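PDB 5HTL: MSHA biogenesis protein MshE from Vibrio cholerae, which binds the bacterial second messenger cyclic di-GMP with high affinity through its N-terminal MshEN domain and probably takes part in assembling the MSHA pilus. Local coordinates for residues A[29-34]-A[40-45]; A[10-15]-A[23-28]; A[57-62]-A[129-134]. One frame throughout, in Å; residues are numbered along the deposited sequence.

Contact 1: residues A[29-34]-A[40-45]; sequences LNAQKN and GDTLIS. With C2E (9,9'-[(2R,3R,3aS,5S,7aR,9R,10R,10aS,12S,14aR)-3,5,10,12-tetrahydroxy-5,12-dioxidooctahydro-2H,7H-difuro[3,2-d:3',2'-j][1,3,7,9,2,8]tetraoxadiphosphacyclododecine-2,9-diyl]bis(2-amino-1,9-dihydro-6H-purin-6-one)), chain C.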
loop_
_atom_site.group_PDB
_atom_site.type_symbol
_atom_site.label_atom_id
_atom_site.label_comp_id
_atom_site.label_asym_id
_atom_site.label_seq_id
_atom_site.Cartn_x
_atom_site.Cartn_y
_atom_site.Cartn_z
ATOM N N LEU A 29 19.542 -3.591 17.851
ATOM C CA LEU A 29 20.350 -3.555 16.632
ATOM C C LEU A 29 21.648 -4.320 16.847
ATOM O O LEU A 29 22.075 -5.072 15.969
ATOM C CB LEU A 29 20.628 -2.118 16.193
ATOM C CG LEU A 29 19.423 -1.372 15.634
ATOM C CD1 LEU A 29 19.762 0.111 15.522
ATOM C CD2 LEU A 29 19.009 -1.949 14.281
ATOM N N ASN A 30 22.254 -4.144 18.018
ATOM C CA ASN A 30 23.459 -4.896 18.391
ATOM C C ASN A 30 23.179 -6.396 18.441
ATOM O O ASN A 30 23.959 -7.214 17.940
ATOM C CB ASN A 30 23.996 -4.430 19.754
ATOM C CG ASN A 30 24.515 -3.002 19.733
ATOM O OD1 ASN A 30 24.828 -2.457 18.675
ATOM N ND2 ASN A 30 24.617 -2.391 20.911
ATOM N N ALA A 31 22.048 -6.751 19.041
ATOM C CA ALA A 31 21.691 -8.147 19.288
ATOM C C ALA A 31 21.234 -8.900 18.038
ATOM O O ALA A 31 21.371 -10.129 17.953
ATOM C CB ALA A 31 20.608 -8.217 20.354
ATOM N N GLN A 32 20.699 -8.168 17.070
ATOM C CA GLN A 32 20.159 -8.760 15.851
ATOM C C GLN A 32 21.259 -9.323 14.941
ATOM O O GLN A 32 21.038 -10.305 14.219
ATOM C CB GLN A 32 19.314 -7.707 15.123
ATOM C CG GLN A 32 19.362 -7.781 13.620
ATOM C CD GLN A 32 18.482 -6.744 12.957
ATOM O OE1 GLN A 32 18.755 -5.548 13.013
ATOM N NE2 GLN A 32 17.443 -7.204 12.290
ATOM N N LYS A 33 22.444 -8.719 15.009
ATOM C CA LYS A 33 23.535 -9.034 14.082
ATOM C C LYS A 33 23.817 -10.527 13.943
ATOM O O LYS A 33 24.045 -11.225 14.933
ATOM C CB LYS A 33 24.810 -8.275 14.460
ATOM C CG LYS A 33 24.711 -6.770 14.232
ATOM C CD LYS A 33 25.995 -6.063 14.634
ATOM C CE LYS A 33 25.902 -4.579 14.349
ATOM N NZ LYS A 33 25.592 -4.346 12.916
ATOM N N ASN A 34 23.757 -10.987 12.692
ATOM C CA ASN A 34 23.988 -12.384 12.288
ATOM C C ASN A 34 23.149 -13.465 12.950
ATOM O O ASN A 34 23.531 -14.628 12.930
ATOM C CB ASN A 34 25.474 -12.766 12.333
ATOM C CG ASN A 34 26.110 -12.770 10.953
ATOM O OD1 ASN A 34 25.810 -11.909 10.125
ATOM N ND2 ASN A 34 26.976 -13.750 10.693
ATOM N N GLY A 40 12.111 -6.195 14.379
ATOM C CA GLY A 40 10.884 -6.273 15.155
ATOM C C GLY A 40 10.871 -7.503 16.045
ATOM O O GLY A 40 10.589 -7.420 17.247
ATOM N N ASP A 41 11.187 -8.654 15.457
ATOM C CA ASP A 41 11.233 -9.905 16.208
ATOM C C ASP A 41 12.316 -9.869 17.294
ATOM O O ASP A 41 12.159 -10.459 18.360
ATOM C CB ASP A 41 11.407 -11.090 15.248
ATOM C CG ASP A 41 10.126 -11.419 14.471
ATOM O OD1 ASP A 41 9.008 -11.143 14.967
ATOM O OD2 ASP A 41 10.243 -11.970 13.356
ATOM N N THR A 42 13.407 -9.153 17.042
ATOM C CA THR A 42 14.437 -8.981 18.067
ATOM C C THR A 42 13.927 -8.144 19.243
ATOM O O THR A 42 14.126 -8.495 20.408
ATOM C CB THR A 42 15.720 -8.372 17.488
ATOM O OG1 THR A 42 16.190 -9.215 16.420
ATOM C CG2 THR A 42 16.799 -8.296 18.546
ATOM N N LEU A 43 13.269 -7.037 18.932
ATOM C CA LEU A 43 12.620 -6.221 19.948
ATOM C C LEU A 43 11.582 -7.001 20.757
ATOM O O LEU A 43 11.493 -6.845 21.974
ATOM C CB LEU A 43 11.988 -5.001 19.287
ATOM C CG LEU A 43 12.992 -3.971 18.774
ATOM C CD1 LEU A 43 12.305 -3.040 17.802
ATOM C CD2 LEU A 43 13.608 -3.202 19.937
ATOM N N ILE A 44 10.811 -7.861 20.094
ATOM C CA ILE A 44 9.834 -8.704 20.790
ATOM C C ILE A 44 10.521 -9.715 21.707
ATOM O O ILE A 44 10.105 -9.924 22.851
ATOM C CB ILE A 44 8.938 -9.457 19.791
ATOM C CG1 ILE A 44 8.009 -8.479 19.085
ATOM C CG2 ILE A 44 8.102 -10.524 20.512
ATOM C CD1 ILE A 44 7.238 -9.110 17.939
ATOM N N SER A 45 11.586 -10.333 21.212
ATOM C CA SER A 45 12.344 -11.290 22.008
ATOM C C SER A 45 12.900 -10.660 23.285
ATOM O O SER A 45 12.962 -11.312 24.330
ATOM C CB SER A 45 13.468 -11.899 21.169
ATOM O OG SER A 45 14.607 -11.060 21.126
HETATM P P1 C2E C . 13.496 -1.097 7.440
HETATM O O2P C2E C . 12.642 -0.666 8.607
HETATM O O1P C2E C . 13.607 -0.028 6.374
HETATM O "O5'" C2E C . 14.922 -1.484 8.000
HETATM C "C5'" C2E C . 15.961 -2.071 7.265
HETATM C "C4'" C2E C . 17.072 -2.560 8.073
HETATM O "O4'" C2E C . 17.690 -1.513 8.757
HETATM C "C3'" C2E C . 16.614 -3.524 9.133
HETATM O "O3'" C2E C . 16.727 -4.846 8.665
HETATM C "C2'" C2E C . 17.409 -3.226 10.240
HETATM O "O2'" C2E C . 18.568 -4.087 10.272
HETATM C "C1'" C2E C . 17.814 -1.804 10.118
HETATM N N9 C2E C . 16.920 -0.943 10.829
HETATM C C8 C2E C . 15.609 -0.810 11.012
HETATM N N7 C2E C . 15.445 0.269 11.788
HETATM C C5 C2E C . 16.668 0.804 12.080
HETATM C C6 C2E C . 17.037 1.923 12.836
HETATM O O6 C2E C . 16.104 2.682 13.444
HETATM N N1 C2E C . 18.335 2.225 12.961
HETATM C C2 C2E C . 19.257 1.471 12.354
HETATM N N2 C2E C . 20.626 1.846 12.526
HETATM N N3 C2E C . 18.952 0.385 11.611
HETATM C C4 C2E C . 17.660 0.019 11.453
HETATM P P11 C2E C . 15.646 -5.951 9.051
HETATM O O21 C2E C . 16.113 -7.320 8.586
HETATM O O11 C2E C . 15.540 -5.969 10.548
HETATM O O5A C2E C . 14.226 -5.575 8.525
HETATM C C5A C2E C . 13.946 -5.463 7.139
HETATM C C4A C2E C . 12.720 -4.790 6.795
HETATM O O4A C2E C . 11.567 -5.599 7.213
HETATM C C3A C2E C . 12.545 -3.504 7.506
HETATM O O3A C2E C . 12.889 -2.374 6.730
HETATM C C2A C2E C . 11.124 -3.454 7.901
HETATM O O2A C2E C . 10.307 -2.879 6.962
HETATM C C1A C2E C . 10.708 -4.873 8.060
HETATM N N91 C2E C . 10.828 -5.488 9.375
HETATM C C81 C2E C . 11.684 -5.197 10.373
HETATM N N71 C2E C . 11.480 -6.038 11.402
HETATM C C51 C2E C . 10.483 -6.889 11.057
HETATM C C61 C2E C . 9.833 -7.965 11.670
HETATM O O61 C2E C . 10.171 -8.399 12.940
HETATM N N11 C2E C . 8.859 -8.598 11.018
HETATM C C21 C2E C . 8.498 -8.226 9.794
HETATM N N21 C2E C . 7.455 -8.957 9.196
HETATM N N31 C2E C . 9.091 -7.210 9.155
HETATM C C41 C2E C . 10.084 -6.536 9.775
#
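Thr42 meets Gln32 and Ala31 where helix 39-45 packs against helix 22-32, and both segments also bind C2E. Gly40, in the first turn of helix 39-45, sends its N-H nearly straight to a guanine nitrogen, Gly40 N to C2E N71 at 3.0 Å and 166°. Glycine suits the place, because having no side chain it leaves room for the base oxygen O61 close to its CA. Asp41 adds a second, weak and bent bond from its N to O61 (2.7 Å). Thr42 then faces the other helix. Its hydroxyl stands beside the backbone N (chi1 -57°) and bonds back to the carbonyl of Arg38, while OG1 also lies 3.7 Å from Gln32 CB. The methyl CG2, anti to the backbone N, comes within 4.2 Å of Ala31 CB, whose small side chain allows the helices to approach. Ser45 closes the turn, OG donating to Thr42 O.

From the partner helix the extended Gln32 chain carries its amide to the ligand backbone. OE1 accepts the ribose hydroxyl O2', and NE2 gives one hydrogen to the phosphate, Gln32 NE2 to C2E O11 at 2.9 Å. The carbonyl of Arg37 takes another bond from NE2, so the amide is fixed in rotation. Leu29 lays both methyls over a face of the second guanine, CD1 3.5 Å from C2E C2. Main-chain N-H groups thus read N71 and O61 along the Hoogsteen edge, a pattern that fits guanine, whereas an amide suits the mixed donor and acceptor needs of ribose and phosphate.

Contact 2: residues A[10-15]-A[23-28]; sequences LGDLLV and AQLEQA. With C2E (9,9'-[(2R,3R,3aS,5S,7aR,9R,10R,10aS,12S,14aR)-3,5,10,12-tetrahydroxy-5,12-dioxidooctahydro-2H,7H-difuro[3,2-d:3',2'-j][1,3,7,9,2,8]tetraoxadiphosphacyclododecine-2,9-diyl]bis(2-amino-1,9-dihydro-6H-purin-6-one)), chain C.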
loop_
_atom_site.group_PDB
_atom_site.type_symbol
_atom_site.label_atom_id
_atom_site.label_comp_id
_atom_site.label_asym_id
_atom_site.label_seq_id
_atom_site.Cartn_x
_atom_site.Cartn_y
_atom_site.Cartn_z
ATOM N N LEU A 10 12.088 1.084 10.613
ATOM C CA LEU A 10 11.200 0.668 11.688
ATOM C C LEU A 10 11.641 1.141 13.063
ATOM O O LEU A 10 10.807 1.580 13.845
ATOM C CB LEU A 10 11.009 -0.854 11.668
ATOM C CG LEU A 10 9.997 -1.386 12.679
ATOM C CD1 LEU A 10 8.608 -0.859 12.365
ATOM C CD2 LEU A 10 10.024 -2.904 12.682
ATOM N N GLY A 11 12.941 1.072 13.357
ATOM C CA GLY A 11 13.445 1.526 14.645
ATOM C C GLY A 11 13.082 2.975 14.926
ATOM O O GLY A 11 12.485 3.280 15.963
ATOM N N ASP A 12 13.429 3.867 14.001
ATOM C CA ASP A 12 13.122 5.284 14.157
ATOM C C ASP A 12 11.633 5.528 14.301
ATOM O O ASP A 12 11.221 6.372 15.091
ATOM C CB ASP A 12 13.675 6.084 12.976
ATOM C CG ASP A 12 15.191 6.076 12.926
ATOM O OD1 ASP A 12 15.826 6.022 14.002
ATOM O OD2 ASP A 12 15.742 6.121 11.807
ATOM N N LEU A 13 10.823 4.783 13.557
ATOM C CA LEU A 13 9.376 4.915 13.664
ATOM C C LEU A 13 8.908 4.575 15.082
ATOM O O LEU A 13 8.119 5.305 15.691
ATOM C CB LEU A 13 8.699 4.002 12.630
ATOM C CG LEU A 13 7.174 4.009 12.496
ATOM C CD1 LEU A 13 6.792 3.505 11.122
ATOM C CD2 LEU A 13 6.526 3.121 13.525
ATOM N N LEU A 14 9.381 3.447 15.606
ATOM C CA LEU A 14 8.977 2.999 16.933
ATOM C C LEU A 14 9.457 3.938 18.038
ATOM O O LEU A 14 8.787 4.106 19.049
ATOM C CB LEU A 14 9.499 1.585 17.183
ATOM C CG LEU A 14 8.883 0.508 16.288
ATOM C CD1 LEU A 14 9.609 -0.810 16.487
ATOM C CD2 LEU A 14 7.410 0.352 16.602
ATOM N N VAL A 15 10.627 4.537 17.865
ATOM C CA VAL A 15 11.125 5.479 18.864
ATOM C C VAL A 15 10.328 6.769 18.822
ATOM O O VAL A 15 9.927 7.283 19.860
ATOM C CB VAL A 15 12.614 5.784 18.669
ATOM C CG1 VAL A 15 13.060 6.909 19.602
ATOM C CG2 VAL A 15 13.434 4.552 18.922
ATOM N N ALA A 23 17.727 3.589 23.780
ATOM C CA ALA A 23 18.695 2.603 24.248
ATOM C C ALA A 23 18.278 1.179 23.884
ATOM O O ALA A 23 19.119 0.338 23.581
ATOM C CB ALA A 23 18.930 2.740 25.753
ATOM N N GLN A 24 16.977 0.913 23.910
ATOM C CA GLN A 24 16.449 -0.398 23.571
ATOM C C GLN A 24 16.640 -0.684 22.091
ATOM O O GLN A 24 16.967 -1.812 21.695
ATOM C CB GLN A 24 14.965 -0.446 23.909
ATOM C CG GLN A 24 14.664 -0.487 25.389
ATOM C CD GLN A 24 13.201 -0.186 25.679
ATOM O OE1 GLN A 24 12.415 0.083 24.766
ATOM N NE2 GLN A 24 12.834 -0.226 26.947
ATOM N N LEU A 25 16.462 0.345 21.270
ATOM C CA LEU A 25 16.712 0.203 19.841
ATOM C C LEU A 25 18.173 -0.163 19.594
ATOM O O LEU A 25 18.462 -1.095 18.847
ATOM C CB LEU A 25 16.361 1.481 19.094
ATOM C CG LEU A 25 16.672 1.485 17.596
ATOM C CD1 LEU A 25 16.080 0.272 16.842
ATOM C CD2 LEU A 25 16.187 2.776 16.962
ATOM N N GLU A 26 19.086 0.569 20.222
ATOM C CA GLU A 26 20.516 0.299 20.063
ATOM C C GLU A 26 20.843 -1.118 20.533
ATOM O O GLU A 26 21.583 -1.850 19.874
ATOM C CB GLU A 26 21.331 1.354 20.821
ATOM C CG GLU A 26 21.232 2.751 20.199
ATOM C CD GLU A 26 21.650 3.882 21.132
ATOM O OE1 GLU A 26 21.935 3.621 22.319
ATOM O OE2 GLU A 26 21.685 5.045 20.670
ATOM N N GLN A 27 20.251 -1.518 21.650
ATOM C CA GLN A 27 20.432 -2.855 22.178
ATOM C C GLN A 27 19.975 -3.915 21.176
ATOM O O GLN A 27 20.674 -4.898 20.935
ATOM C CB GLN A 27 19.663 -3.002 23.493
ATOM C CG GLN A 27 19.923 -4.307 24.201
ATOM C CD GLN A 27 19.202 -4.405 25.528
ATOM O OE1 GLN A 27 18.598 -3.439 25.998
ATOM N NE2 GLN A 27 19.268 -5.579 26.148
ATOM N N ALA A 28 18.813 -3.702 20.570
ATOM C CA ALA A 28 18.271 -4.679 19.631
ATOM C C ALA A 28 19.071 -4.740 18.328
ATOM O O ALA A 28 19.251 -5.818 17.767
ATOM C CB ALA A 28 16.821 -4.390 19.347
HETATM P P1 C2E C . 13.496 -1.097 7.440
HETATM O O2P C2E C . 12.642 -0.666 8.607
HETATM O O1P C2E C . 13.607 -0.028 6.374
HETATM O "O5'" C2E C . 14.922 -1.484 8.000
HETATM C "C5'" C2E C . 15.961 -2.071 7.265
HETATM C "C4'" C2E C . 17.072 -2.560 8.073
HETATM O "O4'" C2E C . 17.690 -1.513 8.757
HETATM C "C3'" C2E C . 16.614 -3.524 9.133
HETATM O "O3'" C2E C . 16.727 -4.846 8.665
HETATM C "C2'" C2E C . 17.409 -3.226 10.240
HETATM O "O2'" C2E C . 18.568 -4.087 10.272
HETATM C "C1'" C2E C . 17.814 -1.804 10.118
HETATM N N9 C2E C . 16.920 -0.943 10.829
HETATM C C8 C2E C . 15.609 -0.810 11.012
HETATM N N7 C2E C . 15.445 0.269 11.788
HETATM C C5 C2E C . 16.668 0.804 12.080
HETATM C C6 C2E C . 17.037 1.923 12.836
HETATM O O6 C2E C . 16.104 2.682 13.444
HETATM N N1 C2E C . 18.335 2.225 12.961
HETATM C C2 C2E C . 19.257 1.471 12.354
HETATM N N2 C2E C . 20.626 1.846 12.526
HETATM N N3 C2E C . 18.952 0.385 11.611
HETATM C C4 C2E C . 17.660 0.019 11.453
HETATM P P11 C2E C . 15.646 -5.951 9.051
HETATM O O21 C2E C . 16.113 -7.320 8.586
HETATM O O11 C2E C . 15.540 -5.969 10.548
HETATM O O5A C2E C . 14.226 -5.575 8.525
HETATM C C5A C2E C . 13.946 -5.463 7.139
HETATM C C4A C2E C . 12.720 -4.790 6.795
HETATM O O4A C2E C . 11.567 -5.599 7.213
HETATM C C3A C2E C . 12.545 -3.504 7.506
HETATM O O3A C2E C . 12.889 -2.374 6.730
HETATM C C2A C2E C . 11.124 -3.454 7.901
HETATM O O2A C2E C . 10.307 -2.879 6.962
HETATM C C1A C2E C . 10.708 -4.873 8.060
HETATM N N91 C2E C . 10.828 -5.488 9.375
HETATM C C81 C2E C . 11.684 -5.197 10.373
HETATM N N71 C2E C . 11.480 -6.038 11.402
HETATM C C51 C2E C . 10.483 -6.889 11.057
HETATM C C61 C2E C . 9.833 -7.965 11.670
HETATM O O61 C2E C . 10.171 -8.399 12.940
HETATM N N11 C2E C . 8.859 -8.598 11.018
HETATM C C21 C2E C . 8.498 -8.226 9.794
HETATM N N21 C2E C . 7.455 -8.957 9.196
HETATM N N31 C2E C . 9.091 -7.210 9.155
HETATM C C41 C2E C . 10.084 -6.536 9.775
#
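Leu25 reaches across from helix 22-32 and fills the space left by Gly11 on helix 10-16. With CG anti to the backbone N (chi1 176°), the leucine projects both methyls at the facing helix: CD1 rests on Gly11 CA at 3.7 Å, and CD2 on the carbonyl carbon of the same glycine. CD2 also reaches the guanine, 3.5 Å from C2E O6, so one branched side chain covers helix and nucleotide together. Gly11 offers bare backbone to both neighbours. Having no side chain, it lets Leu25 and the base oxygen O6 both close on its backbone, and Gly11 N bonds C2E N7 (3.1 Å, 157°).

The two short segments run almost antiparallel, at 158°, their axes 10.3 Å apart at closest approach. Gly11 belongs to the sequence Arg9-Leu10-Gly11-Asp12, which recurs as Arg38-Leu39-Gly40-Asp41 in this cyclic di-GMP-binding domain, each copy giving its glycine N-H to the N7-type nitrogen of one guanine (N7 for Gly11, N71 for Gly40). Just before the glycine, Leu10 N donates to the phosphate oxygen O2P at 2.7 Å, while its CD2 sits over a face of the other guanine. The carboxylate of Asp12 turns to Arg9 in a salt bridge.

Val15, one turn beyond Gly11, completes the apolar patch. Its CG2 packs on Leu25 CD2 at 3.8 Å, the two side chains crossing at about a right angle; the valine's branch at CB puts CG2, beside the backbone N, against the leucine methyl.

Contact 3: residues A[57-62]-A[129-134]; sequences FLAQQL and FVIAPE. With C2E (9,9'-[(2R,3R,3aS,5S,7aR,9R,10R,10aS,12S,14aR)-3,5,10,12-tetrahydroxy-5,12-dioxidooctahydro-2H,7H-difuro[3,2-d:3',2'-j][1,3,7,9,2,8]tetraoxadiphosphacyclododecine-2,9-diyl]bis(2-amino-1,9-dihydro-6H-purin-6-one)), chain C.
Ile131, at the end of strand 126-131, packs on Ala59 and Leu58 of helix 51-62. From CB the side chain divides. The short branch, CG2, lies between the backbone N and the carbonyl carbon and meets Ala59 CB at 3.9 Å; alanine fits here because it is small enough to let the strand come close. The long branch leaves with CG1 anti to the backbone N (chi1 -169°), and its extended tip CD1 comes to 4.3 Å from Leu58 CB. Leu55 and Leu64 also touch this side chain, while the backbone of Ile131 pairs with Pro65 and Ile67. This buried contact joins the helical, N-terminal part of the chain to the three-stranded mixed sheet.

The helix has a second face, given to C2E. Leu58 spreads its methyls over a guanine face, CD1 3.5 Å from C2E C21 and CD2 3.7 Å from C2E N31. Gln61 uses both ends of its amide: OE1 accepts from the ribose hydroxyl O2A at 2.7 Å, and NE2 donates to the phosphate oxygen O2P at 2.8 Å. NE2 is also bonded to the carbonyl of Lys8, which fixes the amide's rotation.

Toward the strand, then, the helix offers only hydrocarbon, giving packing without directional demands, while the glutamine amide serves the nucleotide, with Lys8 O as a further partner of NE2; Leu58 serves both, CB to the isoleucine and methyls to the base.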
loop_
_atom_site.group_PDB
_atom_site.type_symbol
_atom_site.label_atom_id
_atom_site.label_comp_id
_atom_site.label_asym_id
_atom_site.label_seq_id
_atom_site.Cartn_x
_atom_site.Cartn_y
_atom_site.Cartn_z
ATOM N N PHE A 57 2.529 -1.312 13.640
ATOM C CA PHE A 57 3.534 -0.375 13.148
ATOM C C PHE A 57 4.180 -0.763 11.826
ATOM O O PHE A 57 4.596 0.117 11.072
ATOM C CB PHE A 57 4.532 -0.006 14.252
ATOM C CG PHE A 57 3.911 0.831 15.318
ATOM C CD1 PHE A 57 3.701 2.175 15.102
ATOM C CD2 PHE A 57 3.457 0.267 16.488
ATOM C CE1 PHE A 57 3.099 2.960 16.063
ATOM C CE2 PHE A 57 2.838 1.044 17.450
ATOM C CZ PHE A 57 2.662 2.387 17.231
ATOM N N LEU A 58 4.230 -2.059 11.521
ATOM C CA LEU A 58 4.572 -2.485 10.163
ATOM C C LEU A 58 3.517 -1.949 9.197
ATOM O O LEU A 58 3.842 -1.432 8.131
ATOM C CB LEU A 58 4.638 -4.008 10.073
ATOM C CG LEU A 58 5.917 -4.658 10.589
ATOM C CD1 LEU A 58 5.801 -6.179 10.562
ATOM C CD2 LEU A 58 7.119 -4.193 9.777
ATOM N N ALA A 59 2.249 -2.044 9.587
ATOM C CA ALA A 59 1.171 -1.503 8.768
ATOM C C ALA A 59 1.349 -0.004 8.534
ATOM O O ALA A 59 1.210 0.482 7.413
ATOM C CB ALA A 59 -0.181 -1.800 9.386
ATOM N N GLN A 60 1.663 0.741 9.586
ATOM C CA GLN A 60 1.909 2.169 9.424
ATOM C C GLN A 60 3.119 2.431 8.517
ATOM O O GLN A 60 3.059 3.254 7.602
ATOM C CB GLN A 60 2.106 2.827 10.791
ATOM C CG GLN A 60 2.390 4.313 10.717
ATOM C CD GLN A 60 2.347 4.984 12.077
ATOM O OE1 GLN A 60 1.901 4.392 13.059
ATOM N NE2 GLN A 60 2.802 6.230 12.138
ATOM N N GLN A 61 4.214 1.725 8.774
ATOM C CA GLN A 61 5.423 1.863 7.963
ATOM C C GLN A 61 5.183 1.644 6.472
ATOM O O GLN A 61 5.695 2.387 5.623
ATOM C CB GLN A 61 6.485 0.878 8.442
ATOM C CG GLN A 61 7.791 1.019 7.678
ATOM C CD GLN A 61 8.773 -0.095 7.949
ATOM O OE1 GLN A 61 8.413 -1.275 7.929
ATOM N NE2 GLN A 61 10.029 0.273 8.196
ATOM N N LEU A 62 4.424 0.597 6.151
ATOM C CA LEU A 62 4.180 0.204 4.772
ATOM C C LEU A 62 2.951 0.861 4.142
ATOM O O LEU A 62 2.623 0.581 2.984
ATOM C CB LEU A 62 4.059 -1.315 4.700
ATOM C CG LEU A 62 5.281 -2.067 5.241
ATOM C CD1 LEU A 62 5.025 -3.579 5.202
ATOM C CD2 LEU A 62 6.537 -1.669 4.447
ATOM N N PHE A 129 -2.209 -4.809 -1.062
ATOM C CA PHE A 129 -1.805 -5.598 0.107
ATOM C C PHE A 129 -2.422 -5.101 1.401
ATOM O O PHE A 129 -2.563 -3.897 1.622
ATOM C CB PHE A 129 -0.280 -5.620 0.276
ATOM C CG PHE A 129 0.451 -6.305 -0.842
ATOM C CD1 PHE A 129 0.320 -7.668 -1.043
ATOM C CD2 PHE A 129 1.284 -5.582 -1.682
ATOM C CE1 PHE A 129 1.009 -8.304 -2.076
ATOM C CE2 PHE A 129 1.968 -6.206 -2.710
ATOM C CZ PHE A 129 1.828 -7.565 -2.906
ATOM N N VAL A 130 -2.776 -6.044 2.262
ATOM C CA VAL A 130 -3.192 -5.752 3.622
ATOM C C VAL A 130 -2.486 -6.748 4.532
ATOM O O VAL A 130 -2.026 -7.795 4.082
ATOM C CB VAL A 130 -4.730 -5.823 3.794
ATOM C CG1 VAL A 130 -5.441 -4.889 2.802
ATOM C CG2 VAL A 130 -5.240 -7.235 3.627
ATOM N N ILE A 131 -2.351 -6.404 5.800
ATOM C CA ILE A 131 -1.683 -7.281 6.752
ATOM C C ILE A 131 -2.698 -7.925 7.709
ATOM O O ILE A 131 -3.691 -7.295 8.112
ATOM C CB ILE A 131 -0.544 -6.522 7.509
ATOM C CG1 ILE A 131 0.335 -7.493 8.304
ATOM C CG2 ILE A 131 -1.097 -5.435 8.412
ATOM C CD1 ILE A 131 1.591 -6.846 8.878
ATOM N N ALA A 132 -2.466 -9.189 8.047
ATOM C CA ALA A 132 -3.277 -9.869 9.048
ATOM C C ALA A 132 -2.352 -10.701 9.923
ATOM O O ALA A 132 -1.263 -11.073 9.492
ATOM C CB ALA A 132 -4.317 -10.754 8.365
ATOM N N PRO A 133 -2.768 -10.993 11.164
ATOM C CA PRO A 133 -1.968 -11.909 11.985
ATOM C C PRO A 133 -1.820 -13.286 11.347
ATOM O O PRO A 133 -2.747 -13.798 10.701
ATOM C CB PRO A 133 -2.779 -12.017 13.278
ATOM C CG PRO A 133 -3.585 -10.756 13.318
ATOM C CD PRO A 133 -3.919 -10.439 11.901
ATOM N N GLU A 134 -0.645 -13.885 11.521
ATOM C CA GLU A 134 -0.365 -15.181 10.917
ATOM C C GLU A 134 -1.370 -16.246 11.337
ATOM O O GLU A 134 -1.797 -17.050 10.509
ATOM C CB GLU A 134 1.066 -15.615 11.233
ATOM C CG GLU A 134 1.562 -16.782 10.413
ATOM C CD GLU A 134 3.046 -17.005 10.611
ATOM O OE1 GLU A 134 3.841 -16.197 10.085
ATOM O OE2 GLU A 134 3.412 -17.974 11.306
HETATM P P1 C2E C . 13.496 -1.097 7.440
HETATM O O2P C2E C . 12.642 -0.666 8.607
HETATM O O1P C2E C . 13.607 -0.028 6.374
HETATM O "O5'" C2E C . 14.922 -1.484 8.000
HETATM C "C5'" C2E C . 15.961 -2.071 7.265
HETATM C "C4'" C2E C . 17.072 -2.560 8.073
HETATM O "O4'" C2E C . 17.690 -1.513 8.757
HETATM C "C3'" C2E C . 16.614 -3.524 9.133
HETATM O "O3'" C2E C . 16.727 -4.846 8.665
HETATM C "C2'" C2E C . 17.409 -3.226 10.240
HETATM O "O2'" C2E C . 18.568 -4.087 10.272
HETATM C "C1'" C2E C . 17.814 -1.804 10.118
HETATM N N9 C2E C . 16.920 -0.943 10.829
HETATM C C8 C2E C . 15.609 -0.810 11.012
HETATM N N7 C2E C . 15.445 0.269 11.788
HETATM C C5 C2E C . 16.668 0.804 12.080
HETATM C C6 C2E C . 17.037 1.923 12.836
HETATM O O6 C2E C . 16.104 2.682 13.444
HETATM N N1 C2E C . 18.335 2.225 12.961
HETATM C C2 C2E C . 19.257 1.471 12.354
HETATM N N2 C2E C . 20.626 1.846 12.526
HETATM N N3 C2E C . 18.952 0.385 11.611
HETATM C C4 C2E C . 17.660 0.019 11.453
HETATM P P11 C2E C . 15.646 -5.951 9.051
HETATM O O21 C2E C . 16.113 -7.320 8.586
HETATM O O11 C2E C . 15.540 -5.969 10.548
HETATM O O5A C2E C . 14.226 -5.575 8.525
HETATM C C5A C2E C . 13.946 -5.463 7.139
HETATM C C4A C2E C . 12.720 -4.790 6.795
HETATM O O4A C2E C . 11.567 -5.599 7.213
HETATM C C3A C2E C . 12.545 -3.504 7.506
HETATM O O3A C2E C . 12.889 -2.374 6.730
HETATM C C2A C2E C . 11.124 -3.454 7.901
HETATM O O2A C2E C . 10.307 -2.879 6.962
HETATM C C1A C2E C . 10.708 -4.873 8.060
HETATM N N91 C2E C . 10.828 -5.488 9.375
HETATM C C81 C2E C . 11.684 -5.197 10.373
HETATM N N71 C2E C . 11.480 -6.038 11.402
HETATM C C51 C2E C . 10.483 -6.889 11.057
HETATM C C61 C2E C . 9.833 -7.965 11.670
HETATM O O61 C2E C . 10.171 -8.399 12.940
HETATM N N11 C2E C . 8.859 -8.598 11.018
HETATM C C21 C2E C . 8.498 -8.226 9.794
HETATM N N21 C2E C . 7.455 -8.957 9.196
HETATM N N31 C2E C . 9.091 -7.210 9.155
HETATM C C41 C2E C . 10.084 -6.536 9.775
#

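In the fold
From the N terminus, contact 2 comes first, closing the short turn between helix 10-16 and helix 22-32. Contact 1 follows, bringing helix 22-32 to helix 39-45 across residues 35-39. Contact 3 closes the longest excursion, which contains strands 92-98 and 101-106, and brings strand 126-131 back to helix 51-62. The three lie in series, neither nesting nor crossing. Contacts 1 and 2 share helix 22-32 and touch where Leu43 packs on Ala28 and Leu14; contacts 2 and 3 meet through Leu13 and Phe57. Contacts 1 and 3 stay about 7 Å apart at their nearest atoms, yet the same C2E molecule touches all three.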